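Local coordinates for protein ureidoglycolate hydrolase (Arabidopsis thaliana, PDB 4PXB) that hydrolyses (S)-ureidoglycolate to glyoxylate, ammonium and carbon dioxide at a two-manganese site, a late step of plant purine breakdown, at residues A[90-95]-A[206-211]. The protein carries 1 engineered substitution. Sequence-based numbering, arbitrary orientation.
Sequences GSHIDA and ELHIEQ. With MN (manganese (II) ion), chain C; UGC ((2S)-(carbamoylamino)(hydroxy)ethanoic acid), chain E.
The catalytic manganese site is built where the neighbouring parallel strands 86-91 and 201-209 bring His92 and His208 to one ion. Each ring gives NE2 to the same ion, His92 at 2.3 Å and His208 at 2.4 Å; the rings cross obliquely, each NE2 at the edge of the other ring and near its plane, with His92 NE2 4.2 Å from His208 NE2. Two waters and Asp103, which also binds the second manganese, complete the shell. Behind His208, ND1 donates to the Ile209 O lone pair in a nearly straight bond (169°), fixing the ring's rotation. An aspartate bridging two metals, with histidines among the other ligands, is characteristic of the two-metal sites of the M20 peptidase family, to which this enzyme belongs. Earlier along the two segments, Ser91 OG donates to Glu206 OE2 over 2.7 Å, reaching the anti side of the carboxylate. With OG anti to the backbone N (chi1 -160°), Ser91 also accepts a bond from a water that donates to Leu207 O. Replacing Glu206 by an alanine would probably leave the Ser91 hydroxyl without its acceptor and Ser380, bonded to OE1, without its mate. Past the strand end, the Gln211 amide grips the substrate's urea group: NE2 donates to UGC O1 at 2.7 Å, while OE1 takes a weak bond from UGC N1.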
loop_
_atom_site.group_PDB
_atom_site.type_symbol
_atom_site.label_atom_id
_atom_site.label_comp_id
_atom_site.label_asym_id
_atom_site.label_seq_id
_atom_site.Cartn_x
_atom_site.Cartn_y
_atom_site.Cartn_z
ATOM N N GLY A 90 -24.568 -7.887 -22.835
ATOM C CA GLY A 90 -24.058 -8.206 -21.517
ATOM C C GLY A 90 -23.079 -7.201 -20.966
ATOM O O GLY A 90 -22.808 -6.170 -21.591
ATOM N N SER A 91 -22.545 -7.509 -19.787
ATOM C CA SER A 91 -21.649 -6.600 -19.102
ATOM C C SER A 91 -20.877 -7.377 -18.041
ATOM O O SER A 91 -20.793 -8.605 -18.097
ATOM C CB SER A 91 -22.444 -5.453 -18.472
ATOM O OG SER A 91 -21.607 -4.341 -18.215
ATOM N N HIS A 92 -20.317 -6.671 -17.068
ATOM C CA HIS A 92 -19.475 -7.326 -16.078
ATOM C C HIS A 92 -20.090 -7.155 -14.700
ATOM O O HIS A 92 -21.002 -6.352 -14.522
ATOM C CB HIS A 92 -18.100 -6.675 -16.100
ATOM C CG HIS A 92 -18.124 -5.245 -15.681
ATOM N ND1 HIS A 92 -17.761 -4.839 -14.406
ATOM C CD2 HIS A 92 -18.487 -4.121 -16.339
ATOM C CE1 HIS A 92 -17.894 -3.528 -14.311
ATOM N NE2 HIS A 92 -18.332 -3.072 -15.473
ATOM N N ILE A 93 -19.614 -7.910 -13.718
ATOM C CA ILE A 93 -20.086 -7.687 -12.356
ATOM C C ILE A 93 -18.948 -7.457 -11.372
ATOM O O ILE A 93 -19.191 -7.246 -10.179
ATOM C CB ILE A 93 -20.983 -8.834 -11.840
ATOM C CG1 ILE A 93 -20.192 -10.148 -11.777
ATOM C CG2 ILE A 93 -22.261 -8.942 -12.686
ATOM C CD1 ILE A 93 -20.989 -11.302 -11.165
ATOM N N ASP A 94 -17.707 -7.490 -11.848
ATOM C CA ASP A 94 -16.614 -7.174 -10.935
ATOM C C ASP A 94 -16.638 -5.685 -10.594
ATOM O O ASP A 94 -17.193 -4.877 -11.353
ATOM C CB ASP A 94 -15.238 -7.673 -11.422
ATOM C CG ASP A 94 -14.793 -7.055 -12.738
ATOM O OD1 ASP A 94 -15.646 -6.664 -13.560
ATOM O OD2 ASP A 94 -13.560 -7.000 -12.968
ATOM N N ALA A 95 -16.090 -5.348 -9.428
ATOM C CA ALA A 95 -16.143 -3.990 -8.888
ATOM C C ALA A 95 -14.798 -3.622 -8.303
ATOM O O ALA A 95 -14.239 -4.374 -7.490
ATOM C CB ALA A 95 -17.204 -3.893 -7.795
ATOM N N GLU A 206 -24.548 -3.329 -25.098
ATOM C CA GLU A 206 -24.305 -3.262 -23.664
ATOM C C GLU A 206 -25.110 -2.131 -23.053
ATOM O O GLU A 206 -24.989 -0.979 -23.473
ATOM C CB GLU A 206 -22.813 -3.076 -23.374
ATOM C CG GLU A 206 -22.462 -2.975 -21.889
ATOM C CD GLU A 206 -20.966 -3.116 -21.618
ATOM O OE1 GLU A 206 -20.159 -3.037 -22.579
ATOM O OE2 GLU A 206 -20.587 -3.303 -20.435
ATOM N N LEU A 207 -25.953 -2.460 -22.073
ATOM C CA LEU A 207 -26.645 -1.441 -21.286
ATOM C C LEU A 207 -25.736 -1.050 -20.117
ATOM O O LEU A 207 -25.139 -1.917 -19.471
ATOM C CB LEU A 207 -27.991 -2.001 -20.789
ATOM C CG LEU A 207 -28.755 -1.245 -19.696
ATOM C CD1 LEU A 207 -29.255 0.104 -20.208
ATOM C CD2 LEU A 207 -29.921 -2.095 -19.156
ATOM N N HIS A 208 -25.596 0.248 -19.852
ATOM C CA HIS A 208 -24.668 0.684 -18.818
ATOM C C HIS A 208 -25.068 2.046 -18.262
ATOM O O HIS A 208 -25.608 2.876 -18.996
ATOM C CB HIS A 208 -23.249 0.758 -19.406
ATOM C CG HIS A 208 -22.163 0.677 -18.375
ATOM N ND1 HIS A 208 -21.891 1.704 -17.502
ATOM C CD2 HIS A 208 -21.289 -0.315 -18.095
ATOM C CE1 HIS A 208 -20.880 1.348 -16.717
ATOM N NE2 HIS A 208 -20.503 0.133 -17.060
ATOM N N ILE A 209 -24.813 2.296 -16.977
ATOM C CA ILE A 209 -25.030 3.650 -16.468
ATOM C C ILE A 209 -24.082 4.586 -17.206
ATOM O O ILE A 209 -22.994 4.175 -17.615
ATOM C CB ILE A 209 -24.828 3.772 -14.932
ATOM C CG1 ILE A 209 -23.411 3.344 -14.521
ATOM C CG2 ILE A 209 -25.860 2.959 -14.202
ATOM C CD1 ILE A 209 -23.032 3.805 -13.102
ATOM N N GLU A 210 -24.492 5.841 -17.385
ATOM C CA GLU A 210 -23.687 6.804 -18.133
ATOM C C GLU A 210 -22.287 7.022 -17.574
ATOM O O GLU A 210 -21.329 7.141 -18.348
ATOM C CB GLU A 210 -24.397 8.164 -18.227
ATOM C CG GLU A 210 -23.582 9.175 -19.029
ATOM C CD GLU A 210 -24.123 10.587 -18.933
ATOM O OE1 GLU A 210 -25.351 10.749 -18.764
ATOM O OE2 GLU A 210 -23.319 11.540 -19.034
ATOM N N GLN A 211 -22.174 7.085 -16.242
ATOM C CA GLN A 211 -20.922 7.478 -15.575
ATOM C C GLN A 211 -20.537 8.909 -15.953
ATOM O O GLN A 211 -19.358 9.273 -16.020
ATOM C CB GLN A 211 -19.781 6.481 -15.840
ATOM C CG GLN A 211 -20.178 5.052 -15.503
ATOM C CD GLN A 211 -19.117 4.024 -15.864
ATOM O OE1 GLN A 211 -18.784 3.827 -17.035
ATOM N NE2 GLN A 211 -18.586 3.355 -14.848
HETATM MN MN MN C . -18.536 -0.889 -16.268
HETATM O O3 UGC E . -12.161 2.698 -15.957
HETATM C C3 UGC E . -13.155 2.356 -16.638
HETATM O O4 UGC E . -13.383 2.876 -17.787
HETATM C C2 UGC E . -14.152 1.419 -16.063
HETATM O O2 UGC E . -13.711 0.424 -15.235
HETATM N N2 UGC E . -15.068 0.931 -17.049
HETATM C C1 UGC E . -16.309 1.559 -16.691
HETATM O O1 UGC E . -16.281 2.302 -15.705
HETATM N N1 UGC E . -17.518 1.345 -17.430
HETATM O O HOH W 1 -23.594 -2.305 -17.175
HETATM O O HOH W 2 -18.088 -1.556 -18.450
HETATM O O HOH W 3 -16.059 -1.110 -15.756
#